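Local structure of 33 kDa chaperonin (Thermotoga maritima, 1VQ0) at residues 21-26 / 191-196; 202-207 / 224-229. The protein probably acts as a redox-regulated, zinc-binding molecular chaperone that keeps thermally unfolding and oxidatively damaged proteins from aggregating irreversibly. All blocks are in the same frame, centred on the assembly; numbering follows the deposited sequence.

Contact 1. Residues 21-26 / 191-196. With EDO (1,2-ethanediol), chain F.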
ATOM      1  N   ASP A  21     -31.243  -7.572   5.041  1.00 36.90           N
ATOM      2  CA  ASP A  21     -31.407  -6.138   4.744  1.00 37.83           C
ATOM      3  C   ASP A  21     -30.126  -5.526   4.268  1.00 36.21           C
ATOM      4  O   ASP A  21     -29.734  -4.479   4.774  1.00 35.42           O
ATOM      5  CB  ASP A  21     -31.933  -5.338   5.968  1.00 38.88           C
ATOM      6  CG  ASP A  21     -33.240  -5.867   6.501  1.00 43.62           C
ATOM      7  OD1 ASP A  21     -34.165  -6.097   5.689  1.00 49.15           O
ATOM      8  OD2 ASP A  21     -33.432  -6.077   7.727  1.00 49.67           O
ATOM      9  N   HIS A  22     -29.467  -6.209   3.326  1.00 35.70           N
ATOM     10  CA  HIS A  22     -28.269  -5.698   2.657  1.00 35.45           C
ATOM     11  C   HIS A  22     -27.052  -5.504   3.548  1.00 34.36           C
ATOM     12  O   HIS A  22     -26.119  -4.797   3.160  1.00 35.01           O
ATOM     13  CB  HIS A  22     -28.574  -4.380   1.916  1.00 35.71           C
ATOM     14  CG  HIS A  22     -29.561  -4.543   0.815  1.00 39.99           C
ATOM     15  ND1 HIS A  22     -30.912  -4.309   0.991  1.00 45.13           N
ATOM     16  CD2 HIS A  22     -29.410  -4.946  -0.465  1.00 42.56           C
ATOM     17  CE1 HIS A  22     -31.546  -4.561  -0.134  1.00 44.32           C
ATOM     18  NE2 HIS A  22     -30.660  -4.951  -1.033  1.00 44.00           N
ATOM     19  N   LYS A  23     -27.041  -6.116   4.730  1.00 33.58           N
ATOM     20  CA  LYS A  23     -25.874  -6.019   5.643  1.00 32.20           C
ATOM     21  C   LYS A  23     -24.768  -7.006   5.310  1.00 32.45           C
ATOM     22  O   LYS A  23     -23.637  -6.834   5.751  1.00 31.88           O
ATOM     23  CB  LYS A  23     -26.336  -6.181   7.092  1.00 31.18           C
ATOM     24  CG  LYS A  23     -27.299  -5.081   7.477  1.00 28.61           C
ATOM     25  CD  LYS A  23     -27.368  -4.822   8.970  1.00 20.97           C
ATOM     26  CE  LYS A  23     -28.499  -3.885   9.294  1.00 21.63           C
ATOM     27  NZ  LYS A  23     -28.859  -4.154  10.728  1.00 20.44           N
ATOM     28  N   VAL A  24     -25.109  -8.054   4.548  1.00 33.40           N
ATOM     29  CA  VAL A  24     -24.139  -9.051   4.076  1.00 33.66           C
ATOM     30  C   VAL A  24     -24.276  -9.170   2.563  1.00 33.26           C
ATOM     31  O   VAL A  24     -25.368  -9.122   2.026  1.00 34.32           O
ATOM     32  CB  VAL A  24     -24.382 -10.467   4.689  1.00 34.30           C
ATOM     33  CG1 VAL A  24     -23.248 -11.497   4.294  1.00 34.72           C
ATOM     34  CG2 VAL A  24     -24.560 -10.411   6.212  1.00 35.05           C
ATOM     35  N   ARG A  25     -23.148  -9.318   1.904  1.00 32.38           N
ATOM     36  CA  ARG A  25     -23.063  -9.571   0.471  1.00 32.98           C
ATOM     37  C   ARG A  25     -22.357 -10.910   0.240  1.00 32.40           C
ATOM     38  O   ARG A  25     -21.550 -11.344   1.047  1.00 30.32           O
ATOM     39  CB  ARG A  25     -22.369  -8.400  -0.280  1.00 32.09           C
ATOM     40  CG  ARG A  25     -20.870  -8.268  -0.092  1.00 34.57           C
ATOM     41  CD  ARG A  25     -20.300  -6.963  -0.670  1.00 31.90           C
ATOM     42  NE  ARG A  25     -18.848  -6.895  -0.558  1.00 33.86           N
ATOM     43  CZ  ARG A  25     -18.105  -5.823  -0.835  1.00 35.57           C
ATOM     44  NH1 ARG A  25     -18.638  -4.653  -1.154  1.00 35.34           N
ATOM     45  NH2 ARG A  25     -16.805  -5.917  -0.792  1.00 38.22           N
ATOM     46  N   PHE A  26     -22.737 -11.589  -0.841  1.00 32.61           N
ATOM     47  CA  PHE A  26     -22.126 -12.863  -1.181  1.00 31.54           C
ATOM     48  C   PHE A  26     -21.900 -12.949  -2.686  1.00 32.63           C
ATOM     49  O   PHE A  26     -22.635 -12.315  -3.475  1.00 33.83           O
ATOM     50  CB  PHE A  26     -22.993 -14.059  -0.728  1.00 31.66           C
ATOM     51  CG  PHE A  26     -24.322 -14.142  -1.418  1.00 30.84           C
ATOM     52  CD1 PHE A  26     -24.422 -14.690  -2.693  1.00 30.63           C
ATOM     53  CD2 PHE A  26     -25.462 -13.641  -0.807  1.00 32.12           C
ATOM     54  CE1 PHE A  26     -25.628 -14.709  -3.350  1.00 31.71           C
ATOM     55  CE2 PHE A  26     -26.669 -13.652  -1.456  1.00 31.01           C
ATOM     56  CZ  PHE A  26     -26.741 -14.191  -2.742  1.00 26.83           C
ATOM     57  N   THR A 191     -23.358  -3.433  11.971  1.00 38.44           N
ATOM     58  CA  THR A 191     -24.477  -3.478  12.921  1.00 38.45           C
ATOM     59  C   THR A 191     -25.311  -4.777  12.834  1.00 38.96           C
ATOM     60  O   THR A 191     -26.239  -4.972  13.618  1.00 38.97           O
ATOM     61  CB  THR A 191     -25.418  -2.213  12.835  1.00 38.92           C
ATOM     62  OG1 THR A 191     -26.199  -2.195  11.619  1.00 36.15           O
ATOM     63  CG2 THR A 191     -24.596  -0.929  12.840  1.00 40.62           C
ATOM     64  N   LEU A 192     -24.974  -5.660  11.905  1.00 39.48           N
ATOM     65  CA  LEU A 192     -25.627  -6.961  11.771  1.00 39.71           C
ATOM     66  C   LEU A 192     -25.634  -7.774  13.075  1.00 41.82           C
ATOM     67  O   LEU A 192     -24.585  -8.053  13.654  1.00 42.75           O
ATOM     68  CB  LEU A 192     -24.911  -7.778  10.680  1.00 38.76           C
ATOM     69  CG  LEU A 192     -25.441  -9.213  10.496  1.00 37.63           C
ATOM     70  CD1 LEU A 192     -26.736  -9.194   9.757  1.00 37.05           C
ATOM     71  CD2 LEU A 192     -24.456 -10.144   9.767  1.00 36.68           C
ATOM     72  N   GLU A 193     -26.818  -8.225  13.488  1.00 44.32           N
ATOM     73  CA  GLU A 193     -27.005  -9.002  14.726  1.00 45.57           C
ATOM     74  C   GLU A 193     -25.966 -10.115  14.900  1.00 45.42           C
ATOM     75  O   GLU A 193     -25.692 -10.843  13.944  1.00 45.14           O
ATOM     76  CB  GLU A 193     -28.417  -9.597  14.761  1.00 46.29           C
ATOM     77  CG  GLU A 193     -29.495  -8.601  15.134  1.00 47.69           C
ATOM     78  CD  GLU A 193     -29.908  -7.680  13.983  1.00 51.67           C
ATOM     79  OE1 GLU A 193     -29.160  -7.530  12.943  1.00 49.97           O
ATOM     80  OE2 GLU A 193     -31.013  -7.095  14.128  1.00 49.09           O
ATOM     81  N   GLN A 194     -25.415 -10.219  16.121  1.00 45.55           N
ATOM     82  CA  GLN A 194     -24.303 -11.143  16.456  1.00 46.33           C
ATOM     83  C   GLN A 194     -24.640 -12.615  16.240  1.00 45.88           C
ATOM     84  O   GLN A 194     -23.751 -13.411  15.888  1.00 45.34           O
ATOM     85  CB  GLN A 194     -23.786 -10.954  17.902  1.00 47.04           C
ATOM     86  CG  GLN A 194     -22.584 -10.038  18.037  1.00 50.33           C
ATOM     87  CD  GLN A 194     -21.338 -10.593  17.351  1.00 57.87           C
ATOM     88  OE1 GLN A 194     -20.853 -11.677  17.717  1.00 60.85           O
ATOM     89  NE2 GLN A 194     -20.818  -9.856  16.351  1.00 60.85           N
ATOM     90  N   GLU A 195     -25.914 -12.957  16.425  1.00 45.36           N
ATOM     91  CA  GLU A 195     -26.419 -14.311  16.163  1.00 45.62           C
ATOM     92  C   GLU A 195     -26.433 -14.700  14.668  1.00 44.72           C
ATOM     93  O   GLU A 195     -26.157 -15.860  14.338  1.00 45.05           O
ATOM     94  CB  GLU A 195     -27.826 -14.505  16.793  1.00 45.74           C
ATOM     95  N   LYS A 196     -26.759 -13.754  13.778  1.00 43.14           N
ATOM     96  CA  LYS A 196     -26.564 -13.982  12.338  1.00 42.36           C
ATOM     97  C   LYS A 196     -25.052 -14.145  12.039  1.00 41.36           C
ATOM     98  O   LYS A 196     -24.673 -15.047  11.300  1.00 39.86           O
ATOM     99  CB  LYS A 196     -27.173 -12.871  11.458  1.00 42.28           C
ATOM    100  CG  LYS A 196     -28.690 -12.902  11.320  1.00 45.40           C
ATOM    101  CD  LYS A 196     -29.195 -14.288  10.842  1.00 49.75           C
ATOM    102  CE  LYS A 196     -30.739 -14.425  10.888  1.00 53.21           C
ATOM    103  NZ  LYS A 196     -31.201 -15.868  11.055  1.00 53.18           N
TER
HETATM  104  C1  EDO F 303     -12.880  -4.414  -3.642  1.00 34.69           C
HETATM  105  O1  EDO F 303     -11.789  -4.276  -2.755  1.00 35.39           O
HETATM  106  C2  EDO F 303     -14.200  -3.753  -3.244  1.00 36.52           C
HETATM  107  O2  EDO F 303     -14.700  -4.121  -1.940  1.00 37.35           O
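K23 lies along the loop that leads into helix 194-205, its aliphatic stem against the backbone N and side chain of L192 and its amine near T191. With CG anti to the carbonyl carbon (chi1 -62°) and the chain extended beyond it, CD comes within 3.9 Å of L192 N, and CB sits 4.0 Å from L192 CD1. At the tip, NZ makes a weak hydrogen bond of 3.4 Å to T191 OG1, the side chains crossing at about a right angle. That hydroxyl is also hydrogen-bonded to D189. E193, at the N-cap position of the helix, is bent at chi2 and brings OE1 to 4.0 Å from K23 NZ, opposite charges that stop short of a salt bridge. Below these polar groups, V24 CG2 meets L192 CD2 at 3.6 Å. R25 takes no part in this pairing; its extended chain carries NH2 to 3.0 Å from O2 of a 1,2-ethanediol, probably from the crystallisation liquor, at the guanidinium edge. E160 and W72 also hold the diol, while R25 bonds Q186 and makes a cation-pi contact with W65. Backbone bonds from K23 to I188 and D189 and from R25 to Q186 hold the segment beside strand 176-187. K23 and V24 both face M19, a classic beta bulge where strands 13-19 and 24-30 pair in the large sheet; the contact joins this antiparallel pair to the loop entering helix 194-205.

Contact 2. Residues 202-207 / 224-229; sequences KNIKNL and ERIFGE
N203 reaches from helix 194-205 to the C-terminal turn of helix 219-227 and donates from ND2 to the backbone oxygen I226 O at 2.9 Å. The bond is fairly straight, 160° at the hydrogen, and the acceptor lies in the plane of the amide; seen from the carbonyl, the donor stands 64° out of the C=O plane. A chi1 of -70°, CG anti to the carbonyl carbon, carries the amide over the last turn, where G228 leaves the helix with positive phi. Below the polar bridge the isoleucines meet branch to branch: I204 CG1 touches I226 CG2 at 3.9 Å, the side chains running obliquely. That CG2 methyl has the face of the F227 ring on its other side, over the ring centre. L207, just beyond helix 194-205, comes in at about a right angle to I226, CD1 against CG1 at 3.9 Å. Its other methyl, CD2, lies 3.9 Å from NH1 of R225, which, bent at chi2 and chi3, passes alongside with its guanidinium oblique to the methyl. I204, L207 and I226 all rest on F183, so this is helix-helix packing, pinned by a side chain to a helix C-terminus, on strand 176-187 of the large sheet.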
ATOM      1  N   LYS A 202     -20.485 -20.305  11.786  1.00 41.61           N
ATOM      2  CA  LYS A 202     -20.626 -21.735  12.093  1.00 40.32           C
ATOM      3  C   LYS A 202     -20.939 -22.576  10.869  1.00 39.34           C
ATOM      4  O   LYS A 202     -20.354 -23.641  10.682  1.00 39.50           O
ATOM      5  CB  LYS A 202     -21.704 -21.964  13.161  1.00 40.65           C
ATOM      6  CG  LYS A 202     -21.716 -23.418  13.704  1.00 41.16           C
ATOM      7  CD  LYS A 202     -22.710 -23.650  14.820  1.00 44.29           C
ATOM      8  CE  LYS A 202     -22.680 -25.122  15.292  1.00 46.67           C
ATOM      9  NZ  LYS A 202     -23.536 -25.415  16.520  1.00 49.37           N
ATOM     10  N   ASN A 203     -21.889 -22.093  10.067  1.00 38.49           N
ATOM     11  CA  ASN A 203     -22.290 -22.726   8.818  1.00 37.66           C
ATOM     12  C   ASN A 203     -21.142 -22.839   7.799  1.00 37.30           C
ATOM     13  O   ASN A 203     -20.952 -23.889   7.187  1.00 37.53           O
ATOM     14  CB  ASN A 203     -23.496 -21.978   8.194  1.00 37.01           C
ATOM     15  CG  ASN A 203     -24.796 -22.172   8.994  1.00 38.24           C
ATOM     16  OD1 ASN A 203     -24.837 -22.972   9.915  1.00 36.60           O
ATOM     17  ND2 ASN A 203     -25.851 -21.425   8.639  1.00 36.01           N
ATOM     18  N   ILE A 204     -20.367 -21.781   7.625  1.00 37.88           N
ATOM     19  CA  ILE A 204     -19.222 -21.843   6.717  1.00 38.96           C
ATOM     20  C   ILE A 204     -18.139 -22.813   7.251  1.00 41.29           C
ATOM     21  O   ILE A 204     -17.613 -23.659   6.510  1.00 41.83           O
ATOM     22  CB  ILE A 204     -18.614 -20.444   6.489  1.00 38.65           C
ATOM     23  CG1 ILE A 204     -19.579 -19.558   5.722  1.00 39.19           C
ATOM     24  CG2 ILE A 204     -17.234 -20.541   5.727  1.00 38.71           C
ATOM     25  CD1 ILE A 204     -19.161 -18.051   5.687  1.00 38.72           C
ATOM     26  N   LYS A 205     -17.799 -22.678   8.524  1.00 43.17           N
ATOM     27  CA  LYS A 205     -16.792 -23.548   9.142  1.00 45.52           C
ATOM     28  C   LYS A 205     -17.177 -25.026   8.990  1.00 44.56           C
ATOM     29  O   LYS A 205     -16.308 -25.893   8.872  1.00 45.15           O
ATOM     30  CB  LYS A 205     -16.600 -23.203  10.632  1.00 46.74           C
ATOM     31  CG  LYS A 205     -15.345 -23.828  11.281  1.00 53.22           C
ATOM     32  CD  LYS A 205     -15.541 -24.025  12.802  1.00 59.74           C
ATOM     33  CE  LYS A 205     -14.263 -24.521  13.521  1.00 61.92           C
ATOM     34  NZ  LYS A 205     -14.572 -24.964  14.959  1.00 63.93           N
ATOM     35  N   ASN A 206     -18.474 -25.307   8.991  1.00 43.41           N
ATOM     36  CA  ASN A 206     -18.937 -26.666   8.858  1.00 42.74           C
ATOM     37  C   ASN A 206     -18.860 -27.231   7.453  1.00 42.05           C
ATOM     38  O   ASN A 206     -19.045 -28.428   7.272  1.00 41.18           O
ATOM     39  CB  ASN A 206     -20.388 -26.758   9.319  1.00 43.15           C
ATOM     40  CG  ASN A 206     -20.524 -27.018  10.819  1.00 44.39           C
ATOM     41  OD1 ASN A 206     -19.536 -27.106  11.543  1.00 42.12           O
ATOM     42  ND2 ASN A 206     -21.779 -27.137  11.287  1.00 44.06           N
ATOM     43  N   LEU A 207     -18.649 -26.380   6.449  1.00 41.44           N
ATOM     44  CA  LEU A 207     -18.692 -26.848   5.056  1.00 40.46           C
ATOM     45  C   LEU A 207     -17.471 -27.708   4.745  1.00 40.26           C
ATOM     46  O   LEU A 207     -16.403 -27.515   5.334  1.00 41.21           O
ATOM     47  CB  LEU A 207     -18.781 -25.675   4.062  1.00 39.69           C
ATOM     48  CG  LEU A 207     -20.127 -24.948   3.917  1.00 37.95           C
ATOM     49  CD1 LEU A 207     -20.025 -23.752   2.961  1.00 33.66           C
ATOM     50  CD2 LEU A 207     -21.221 -25.927   3.414  1.00 35.39           C
ATOM     51  N   GLU A 224     -27.555 -21.675   0.523  1.00 32.74           N
ATOM     52  CA  GLU A 224     -28.620 -22.006   1.491  1.00 33.69           C
ATOM     53  C   GLU A 224     -28.023 -22.553   2.775  1.00 34.38           C
ATOM     54  O   GLU A 224     -28.390 -22.140   3.867  1.00 34.82           O
ATOM     55  CB  GLU A 224     -29.632 -23.005   0.932  1.00 32.77           C
ATOM     56  CG  GLU A 224     -30.502 -23.582   2.037  1.00 33.05           C
ATOM     57  CD  GLU A 224     -31.624 -24.450   1.545  1.00 32.95           C
ATOM     58  OE1 GLU A 224     -31.621 -24.807   0.341  1.00 34.32           O
ATOM     59  OE2 GLU A 224     -32.503 -24.739   2.408  1.00 30.19           O
ATOM     60  N   ARG A 225     -27.082 -23.464   2.603  1.00 36.84           N
ATOM     61  CA  ARG A 225     -26.274 -23.975   3.707  1.00 37.88           C
ATOM     62  C   ARG A 225     -25.543 -22.897   4.506  1.00 36.89           C
ATOM     63  O   ARG A 225     -25.586 -22.941   5.736  1.00 37.38           O
ATOM     64  CB  ARG A 225     -25.267 -24.987   3.193  1.00 39.26           C
ATOM     65  CG  ARG A 225     -25.889 -26.209   2.539  1.00 43.12           C
ATOM     66  CD  ARG A 225     -25.245 -27.478   2.947  1.00 47.45           C
ATOM     67  NE  ARG A 225     -24.782 -28.244   1.800  1.00 49.30           N
ATOM     68  CZ  ARG A 225     -23.777 -29.108   1.855  1.00 49.89           C
ATOM     69  NH1 ARG A 225     -23.120 -29.312   3.004  1.00 46.74           N
ATOM     70  NH2 ARG A 225     -23.414 -29.776   0.764  1.00 52.45           N
ATOM     71  N   ILE A 226     -24.870 -21.949   3.836  1.00 34.29           N
ATOM     72  CA  ILE A 226     -24.277 -20.812   4.562  1.00 33.49           C
ATOM     73  C   ILE A 226     -25.272 -19.964   5.417  1.00 33.82           C
ATOM     74  O   ILE A 226     -24.986 -19.635   6.578  1.00 34.60           O
ATOM     75  CB  ILE A 226     -23.513 -19.891   3.604  1.00 33.38           C
ATOM     76  CG1 ILE A 226     -22.258 -20.611   3.060  1.00 32.34           C
ATOM     77  CG2 ILE A 226     -23.081 -18.619   4.334  1.00 33.26           C
ATOM     78  CD1 ILE A 226     -21.637 -20.009   1.827  1.00 33.45           C
ATOM     79  N   PHE A 227     -26.410 -19.589   4.840  1.00 32.71           N
ATOM     80  CA  PHE A 227     -27.257 -18.576   5.451  1.00 32.98           C
ATOM     81  C   PHE A 227     -28.348 -19.143   6.300  1.00 33.24           C
ATOM     82  O   PHE A 227     -29.097 -18.381   6.921  1.00 34.22           O
ATOM     83  CB  PHE A 227     -27.829 -17.657   4.371  1.00 32.56           C
ATOM     84  CG  PHE A 227     -26.808 -16.771   3.797  1.00 33.01           C
ATOM     85  CD1 PHE A 227     -26.299 -15.718   4.551  1.00 35.40           C
ATOM     86  CD2 PHE A 227     -26.242 -17.047   2.552  1.00 32.70           C
ATOM     87  CE1 PHE A 227     -25.297 -14.920   4.052  1.00 32.79           C
ATOM     88  CE2 PHE A 227     -25.267 -16.242   2.030  1.00 31.22           C
ATOM     89  CZ  PHE A 227     -24.776 -15.179   2.778  1.00 32.88           C
ATOM     90  N   GLY A 228     -28.458 -20.474   6.317  1.00 33.92           N
ATOM     91  CA  GLY A 228     -29.482 -21.168   7.151  1.00 34.42           C
ATOM     92  C   GLY A 228     -30.868 -21.200   6.543  1.00 34.51           C
ATOM     93  O   GLY A 228     -31.676 -21.942   6.983  1.00 35.53           O
ATOM     94  N   GLU A 229     -31.096 -20.381   5.521  1.00 35.37           N
ATOM     95  CA  GLU A 229     -32.291 -20.343   4.694  1.00 35.18           C
ATOM     96  C   GLU A 229     -31.849 -20.136   3.232  1.00 34.84           C
ATOM     97  O   GLU A 229     -30.700 -19.786   2.980  1.00 35.53           O
ATOM     98  CB  GLU A 229     -33.181 -19.183   5.135  1.00 35.37           C
ATOM     99  CG  GLU A 229     -32.604 -17.812   4.822  1.00 38.19           C
ATOM    100  CD  GLU A 229     -32.905 -16.768   5.873  1.00 39.69           C
ATOM    101  OE1 GLU A 229     -32.230 -16.782   6.936  1.00 40.01           O
ATOM    102  OE2 GLU A 229     -33.798 -15.935   5.608  1.00 38.70           O
TER

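Helix 194-205 is common to both contacts: contact 1 takes the loop just before its N-terminus, up to the N-cap residue E193, contact 2 its C-terminal end and the residues beyond. In contact 1 the apolar pair V24-L192 is buried; in contact 2 a buried I226 meets partly exposed I204 and L207. The polar parts differ too. Contact 1 has a weak hydrogen bond and a lysine-glutamate approach longer than a salt bridge, whereas contact 2 has a short, fairly straight amide-to-carbonyl bond, though off the carbonyl plane, and more buried surface, 305 against 202 Å². F227 joins them directly: its ring packs on V24 and F26 of strand 24-30, so helix 219-227 bridges the strand of contact 1 and the helix pair of contact 2.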